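Local coordinates for protein structure-specific endonuclease subunit SLX1 (PDB 4XLG) that probably acts as the catalytic subunit of the SLX1-SLX4 endonuclease, nicking branched DNA near junctions during repair and recombination, at residues L16-K21 with D55-W60; M62-Y67 with L128-F133. The protein carries 1 engineered substitution. All blocks are in the same frame, centred on the assembly; numbering follows the deposited sequence. Where two conformers were deposited one is given.

Contact 1. Residues L16-K21 with D55-W60; sequences LQSISK and DGTRPW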
loop_
_atom_site.group_PDB
_atom_site.type_symbol
_atom_site.label_atom_id
_atom_site.label_comp_id
_atom_site.label_asym_id
_atom_site.label_seq_id
_atom_site.Cartn_x
_atom_site.Cartn_y
_atom_site.Cartn_z
ATOM N N LEU B 16 15.306 2.293 -9.420
ATOM C CA LEU B 16 16.151 3.236 -10.175
ATOM C C LEU B 16 16.960 2.424 -11.159
ATOM O O LEU B 16 17.343 1.304 -10.872
ATOM C CB LEU B 16 17.141 3.991 -9.272
ATOM C CG LEU B 16 16.565 4.672 -8.022
ATOM C CD1 LEU B 16 17.789 5.395 -7.287
ATOM C CD2 LEU B 16 15.417 5.657 -8.453
ATOM N N GLN B 17 17.211 3.023 -12.313
ATOM C CA GLN B 17 18.129 2.466 -13.285
ATOM C C GLN B 17 19.115 3.562 -13.641
ATOM O O GLN B 17 18.711 4.641 -14.031
ATOM C CB GLN B 17 17.363 2.010 -14.527
ATOM C CG GLN B 17 18.332 1.372 -15.611
ATOM C CD GLN B 17 17.552 0.875 -16.846
ATOM O OE1 GLN B 17 16.355 1.172 -17.013
ATOM N NE2 GLN B 17 18.233 0.142 -17.697
ATOM N N SER B 18 20.409 3.290 -13.508
ATOM C CA SER B 18 21.394 4.329 -13.853
ATOM C C SER B 18 21.230 4.765 -15.314
ATOM O O SER B 18 21.058 3.921 -16.244
ATOM C CB SER B 18 22.820 3.789 -13.591
ATOM O OG SER B 18 23.785 4.716 -14.119
ATOM N N ILE B 19 21.306 6.074 -15.568
ATOM C CA ILE B 19 21.161 6.487 -16.977
ATOM C C ILE B 19 22.349 6.081 -17.827
ATOM O O ILE B 19 22.187 5.555 -18.927
ATOM C CB ILE B 19 20.892 8.034 -17.030
ATOM C CG1 ILE B 19 19.517 8.246 -16.370
ATOM C CG2 ILE B 19 20.890 8.581 -18.486
ATOM C CD1 ILE B 19 19.317 9.762 -15.902
ATOM N N SER B 20 23.541 6.273 -17.315
ATOM C CA SER B 20 24.747 5.908 -18.077
ATOM C C SER B 20 25.064 4.410 -17.931
ATOM O O SER B 20 25.520 3.787 -18.897
ATOM C CB SER B 20 25.941 6.774 -17.595
ATOM O OG SER B 20 27.127 6.507 -18.332
ATOM N N LYS B 21 24.920 3.853 -16.725
ATOM C CA LYS B 21 25.371 2.446 -16.483
ATOM C C LYS B 21 24.094 1.617 -16.464
ATOM O O LYS B 21 23.503 1.379 -15.431
ATOM C CB LYS B 21 26.142 2.334 -15.142
ATOM C CG LYS B 21 27.472 3.064 -15.310
ATOM C CD LYS B 21 28.454 2.980 -14.115
ATOM C CE LYS B 21 29.202 1.745 -14.110
ATOM N NZ LYS B 21 30.427 1.872 -13.228
ATOM N N ASP B 55 31.421 8.031 -10.651
ATOM C CA ASP B 55 31.920 7.078 -11.648
ATOM C C ASP B 55 30.932 6.940 -12.809
ATOM O O ASP B 55 31.086 6.051 -13.641
ATOM C CB ASP B 55 32.188 5.722 -11.009
ATOM C CG ASP B 55 30.914 4.973 -10.628
ATOM O OD1 ASP B 55 29.795 5.510 -10.624
ATOM O OD2 ASP B 55 31.044 3.773 -10.316
ATOM N N GLY B 56 29.971 7.850 -12.865
ATOM C CA GLY B 56 28.913 7.852 -13.865
ATOM C C GLY B 56 27.669 7.038 -13.500
ATOM O O GLY B 56 26.730 6.979 -14.281
ATOM N N THR B 57 27.627 6.411 -12.326
ATOM C CA THR B 57 26.386 5.747 -11.910
ATOM C C THR B 57 25.249 6.780 -11.762
ATOM O O THR B 57 24.147 6.613 -12.303
ATOM C CB THR B 57 26.558 5.018 -10.591
ATOM O OG1 THR B 57 27.558 4.006 -10.775
ATOM C CG2 THR B 57 25.290 4.319 -10.215
ATOM N N ARG B 58 25.529 7.855 -11.042
ATOM C CA ARG B 58 24.624 9.028 -11.093
ATOM C C ARG B 58 24.767 9.814 -12.411
ATOM O O ARG B 58 25.864 9.950 -12.970
ATOM C CB ARG B 58 24.969 9.957 -9.920
ATOM C CG ARG B 58 24.785 9.298 -8.568
ATOM C CD ARG B 58 25.486 10.279 -7.602
ATOM N NE ARG B 58 25.344 9.868 -6.233
ATOM C CZ ARG B 58 26.168 9.030 -5.606
ATOM N NH1 ARG B 58 27.171 8.448 -6.276
ATOM N NH2 ARG B 58 25.978 8.783 -4.313
ATOM N N PRO B 59 23.662 10.383 -12.904
ATOM C CA PRO B 59 22.338 10.322 -12.275
ATOM C C PRO B 59 21.557 9.043 -12.564
ATOM O O PRO B 59 21.739 8.404 -13.639
ATOM C CB PRO B 59 21.572 11.518 -12.938
ATOM C CG PRO B 59 22.268 11.691 -14.299
ATOM C CD PRO B 59 23.737 11.303 -14.075
ATOM N N TRP B 60 20.649 8.756 -11.661
ATOM C CA TRP B 60 19.718 7.650 -11.780
ATOM C C TRP B 60 18.436 8.130 -12.423
ATOM O O TRP B 60 17.970 9.235 -12.130
ATOM C CB TRP B 60 19.362 7.125 -10.375
ATOM C CG TRP B 60 20.473 6.547 -9.595
ATOM C CD1 TRP B 60 21.239 7.196 -8.637
ATOM C CD2 TRP B 60 20.889 5.189 -9.594
ATOM N NE1 TRP B 60 22.119 6.298 -8.064
ATOM C CE2 TRP B 60 21.907 5.059 -8.617
ATOM C CE3 TRP B 60 20.490 4.059 -10.322
ATOM C CZ2 TRP B 60 22.537 3.835 -8.340
ATOM C CZ3 TRP B 60 21.112 2.826 -10.050
ATOM C CH2 TRP B 60 22.124 2.721 -9.074
HETATM O O HOH W 1 24.172 7.999 -15.132
HETATM O O HOH W 2 32.498 3.873 -14.077
#

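Contact 2. Residues M62-Y67 with L128-F133; sequences MVAIVY and LTLHFF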
loop_
_atom_site.group_PDB
_atom_site.type_symbol
_atom_site.label_atom_id
_atom_site.label_comp_id
_atom_site.label_asym_id
_atom_site.label_seq_id
_atom_site.Cartn_x
_atom_site.Cartn_y
_atom_site.Cartn_z
ATOM N N MET B 62 14.412 7.300 -12.135
ATOM C CA MET B 62 13.432 6.479 -11.409
ATOM C C MET B 62 12.494 5.895 -12.458
ATOM O O MET B 62 11.714 6.617 -13.047
ATOM C CB MET B 62 12.674 7.325 -10.365
ATOM C CG MET B 62 11.682 6.426 -9.542
ATOM S SD MET B 62 10.876 7.399 -8.233
ATOM C CE MET B 62 12.271 7.694 -7.148
ATOM N N VAL B 63 12.548 4.579 -12.690
ATOM C CA VAL B 63 11.757 4.071 -13.796
ATOM C C VAL B 63 10.370 3.576 -13.397
ATOM O O VAL B 63 9.453 3.493 -14.246
ATOM C CB VAL B 63 12.518 2.915 -14.551
ATOM C CG1 VAL B 63 13.816 3.508 -15.214
ATOM C CG2 VAL B 63 12.878 1.700 -13.648
ATOM N N ALA B 64 10.215 3.219 -12.120
ATOM C CA ALA B 64 8.919 2.698 -11.639
ATOM C C ALA B 64 8.806 2.935 -10.152
ATOM O O ALA B 64 9.815 3.011 -9.446
ATOM C CB ALA B 64 8.759 1.181 -11.933
ATOM N N ILE B 65 7.569 3.024 -9.670
ATOM C CA ILE B 65 7.394 3.075 -8.222
ATOM C C ILE B 65 6.054 2.359 -7.921
ATOM O O ILE B 65 5.088 2.491 -8.685
ATOM C CB ILE B 65 7.431 4.533 -7.670
ATOM C CG1 ILE B 65 7.432 4.527 -6.112
ATOM C CG2 ILE B 65 6.257 5.420 -8.247
ATOM C CD1 ILE B 65 7.852 5.983 -5.603
ATOM N N VAL B 66 6.048 1.582 -6.850
ATOM C CA VAL B 66 4.846 0.907 -6.359
ATOM C C VAL B 66 4.435 1.709 -5.149
ATOM O O VAL B 66 5.258 1.895 -4.240
ATOM C CB VAL B 66 5.144 -0.538 -5.955
ATOM C CG1 VAL B 66 3.891 -1.263 -5.301
ATOM C CG2 VAL B 66 5.678 -1.350 -7.201
ATOM N N TYR B 67 3.197 2.205 -5.122
ATOM C CA TYR B 67 2.821 3.007 -3.954
ATOM C C TYR B 67 1.395 2.622 -3.525
ATOM O O TYR B 67 0.795 1.693 -4.092
ATOM C CB TYR B 67 2.960 4.522 -4.258
ATOM C CG TYR B 67 2.013 5.067 -5.322
ATOM C CD1 TYR B 67 2.282 4.905 -6.689
ATOM C CD2 TYR B 67 0.857 5.782 -4.943
ATOM C CE1 TYR B 67 1.426 5.417 -7.657
ATOM C CE2 TYR B 67 -0.008 6.302 -5.925
ATOM C CZ TYR B 67 0.303 6.123 -7.279
ATOM O OH TYR B 67 -0.560 6.627 -8.227
ATOM N N LEU B 128 -2.295 -2.174 -4.297
ATOM C CA LEU B 128 -1.216 -1.240 -4.620
ATOM C C LEU B 128 -1.318 -0.709 -6.037
ATOM O O LEU B 128 -2.025 -1.267 -6.894
ATOM C CB LEU B 128 0.149 -1.937 -4.420
ATOM C CG LEU B 128 0.312 -2.422 -2.949
ATOM C CD1 LEU B 128 1.489 -3.354 -2.869
ATOM C CD2 LEU B 128 0.530 -1.147 -2.020
ATOM N N THR B 129 -0.582 0.373 -6.285
ATOM C CA THR B 129 -0.502 0.913 -7.631
ATOM C C THR B 129 0.925 0.775 -8.131
ATOM O O THR B 129 1.861 1.226 -7.451
ATOM C CB THR B 129 -0.926 2.407 -7.669
ATOM O OG1 THR B 129 -2.336 2.483 -7.363
ATOM C CG2 THR B 129 -0.661 3.067 -9.080
ATOM N N LEU B 130 1.081 0.183 -9.318
ATOM C CA LEU B 130 2.398 0.087 -9.963
ATOM C C LEU B 130 2.446 1.198 -11.045
ATOM O O LEU B 130 1.677 1.166 -12.004
ATOM C CB LEU B 130 2.575 -1.316 -10.591
ATOM C CG LEU B 130 3.721 -1.443 -11.609
ATOM C CD1 LEU B 130 5.070 -1.106 -10.948
ATOM C CD2 LEU B 130 3.645 -2.887 -12.153
ATOM N N HIS B 131 3.361 2.152 -10.889
ATOM C CA HIS B 131 3.416 3.291 -11.808
ATOM C C HIS B 131 4.753 3.288 -12.554
ATOM O O HIS B 131 5.811 3.249 -11.891
ATOM C CB HIS B 131 3.330 4.624 -11.052
ATOM C CG HIS B 131 3.383 5.803 -11.984
ATOM N ND1 HIS B 131 2.273 6.273 -12.659
ATOM C CD2 HIS B 131 4.439 6.538 -12.439
ATOM C CE1 HIS B 131 2.629 7.253 -13.472
ATOM N NE2 HIS B 131 3.936 7.447 -13.340
ATOM N N PHE B 132 4.703 3.377 -13.889
ATOM C CA PHE B 132 5.934 3.512 -14.704
ATOM C C PHE B 132 6.188 4.934 -15.179
ATOM O O PHE B 132 5.268 5.616 -15.639
ATOM C CB PHE B 132 5.840 2.594 -15.956
ATOM C CG PHE B 132 5.854 1.160 -15.583
ATOM C CD1 PHE B 132 7.082 0.532 -15.330
ATOM C CD2 PHE B 132 4.674 0.439 -15.441
ATOM C CE1 PHE B 132 7.143 -0.826 -14.947
ATOM C CE2 PHE B 132 4.704 -0.950 -15.099
ATOM C CZ PHE B 132 5.942 -1.584 -14.830
ATOM N N PHE B 133 7.435 5.376 -15.058
ATOM C CA PHE B 133 7.845 6.674 -15.569
ATOM C C PHE B 133 8.525 6.529 -16.906
ATOM O O PHE B 133 8.874 7.527 -17.577
ATOM C CB PHE B 133 8.823 7.327 -14.613
ATOM C CG PHE B 133 8.243 7.569 -13.246
ATOM C CD1 PHE B 133 7.327 8.643 -13.059
ATOM C CD2 PHE B 133 8.594 6.741 -12.164
ATOM C CE1 PHE B 133 6.798 8.892 -11.777
ATOM C CE2 PHE B 133 8.073 6.983 -10.857
ATOM C CZ PHE B 133 7.174 8.070 -10.666
#

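Contact 1. Residues L16-K21 with D55-W60
Pro59 follows a cis peptide bond and meets Ile19 in two ways. Its carbonyl O accepts a nearly straight backbone bond from Ile19 N, at 3.1 Å, which ties the two segments. Its ring CG meets the tip of Ile19, CD1. Ser18 adds a second link. Its hydroxyl donates to Thr57 O, OG to O 2.7 Å, in the carbonyl plane and on a lone pair. The same OG accepts from Lys21 N three residues on, which makes an ST motif. With OG anti to the backbone N (chi1 171°), the hydroxyl lies where both partners can be met.

Ser18 and Trp60 form an antiparallel non-hydrogen-bonded pair where strands 12-18 and 60-67 of the GIY-YIG domain sheet meet. At the Leu16 end, Leu16 CD1 sits over one face of Trp60, 3.9 Å from the centroid of the five-membered ring, as a CH-pi contact. Thr57 CG2 lies over the opposite face. Leu37 and His40 of helix 33-41 also touch Leu16.

At the Lys21 end, Lys21 NZ makes a long salt bridge to Asp55 OD2, 3.5 Å apart. Water 2 joins NZ to Asp55 O. Thr57 N donates to Asp55 OD1, forming an Asx turn, and Thr57 OG1 adds a bond. Two bonds thus grip OD1, while OD2 faces Lys21 NZ. The chemistry runs from an apolar ring sandwich to a water-assisted ion pair, with one serine hydroxyl joining the end of strand 12-18 to the 55-60 loop.

Contact 2. Residues M62-Y67 with L128-F133
Tyr67 and Thr129 open a run of five backbone hydrogen bonds between strand 60-67 and segment 128-133. Tyr67 N donates to Thr129 O, and Thr129 N returns a bond to Tyr67 O. Ile65 and His131 make a second reciprocal pair. Phe133 N gives the fifth bond to Val63 O, but approaches from above the carbonyl plane, 49° out of it, where the chain turns a corner. The short strand segments run antiparallel at 165°. Between the bonded pairs, Val66 CA comes 3.2 Å from Thr129 O in a CA-H...O contact. Both His131 ring nitrogens are hydrogen-bonded to strand 160-168, ND1 to Ser162 OG and NE2 to Ser164 OG.

Aromatic contacts come next. Tyr67, Thr129 and His131 share one face of the sheet. Thr129 CB stands over the Tyr67 ring, 4.0 Å from its centroid, in a CH-pi contact. The two side chains run side by side, and His131 CB meets the ring edge. Tyr67 chi1 of 65° places CG between its backbone N and carbonyl carbon, turning the ring toward Thr129. Separately, at the corner, Met62 SD approaches the Phe133 ring obliquely, 4.9 Å from its centroid, as a Met-aromatic contact.

Apolar contacts complete both faces. Ile65 CG2 presses on Phe133 CE2 at 3.5 Å. On the other face Val66 CG2 meets Leu130 CD1, and Ala64 CB meets Phe132 CD1 at 3.8 Å.

Val63 and Ala64 form a classic beta bulge opposite Leu15. The whole is a buried antiparallel pair in the mixed sheet, with strand 60-67 between strands 12-18 and 129-132.

In the fold
Contact 1 ends at Trp60, where strand 60-67 begins, and contact 2 uses the rest of that strand from Met62 on. Their centres are about 18 Å apart. They touch directly: Leu16 CD2 is 3.7 Å from Met62 CA, and Gln17 OE1 is 3.9 Å from Val63 CG1. Strand 60-67 lies between strand 12-18 and strand 129-132. Helix 176-213 packs against both contacts, through Ile179 at Ile19 and Pro59, and through Leu193 at Tyr67, His131 and Phe133. Contact 1 and segment 62-67 belong to the GIY-YIG nuclease region. The zinc sites involve other residues, from Cys219 to Cys282.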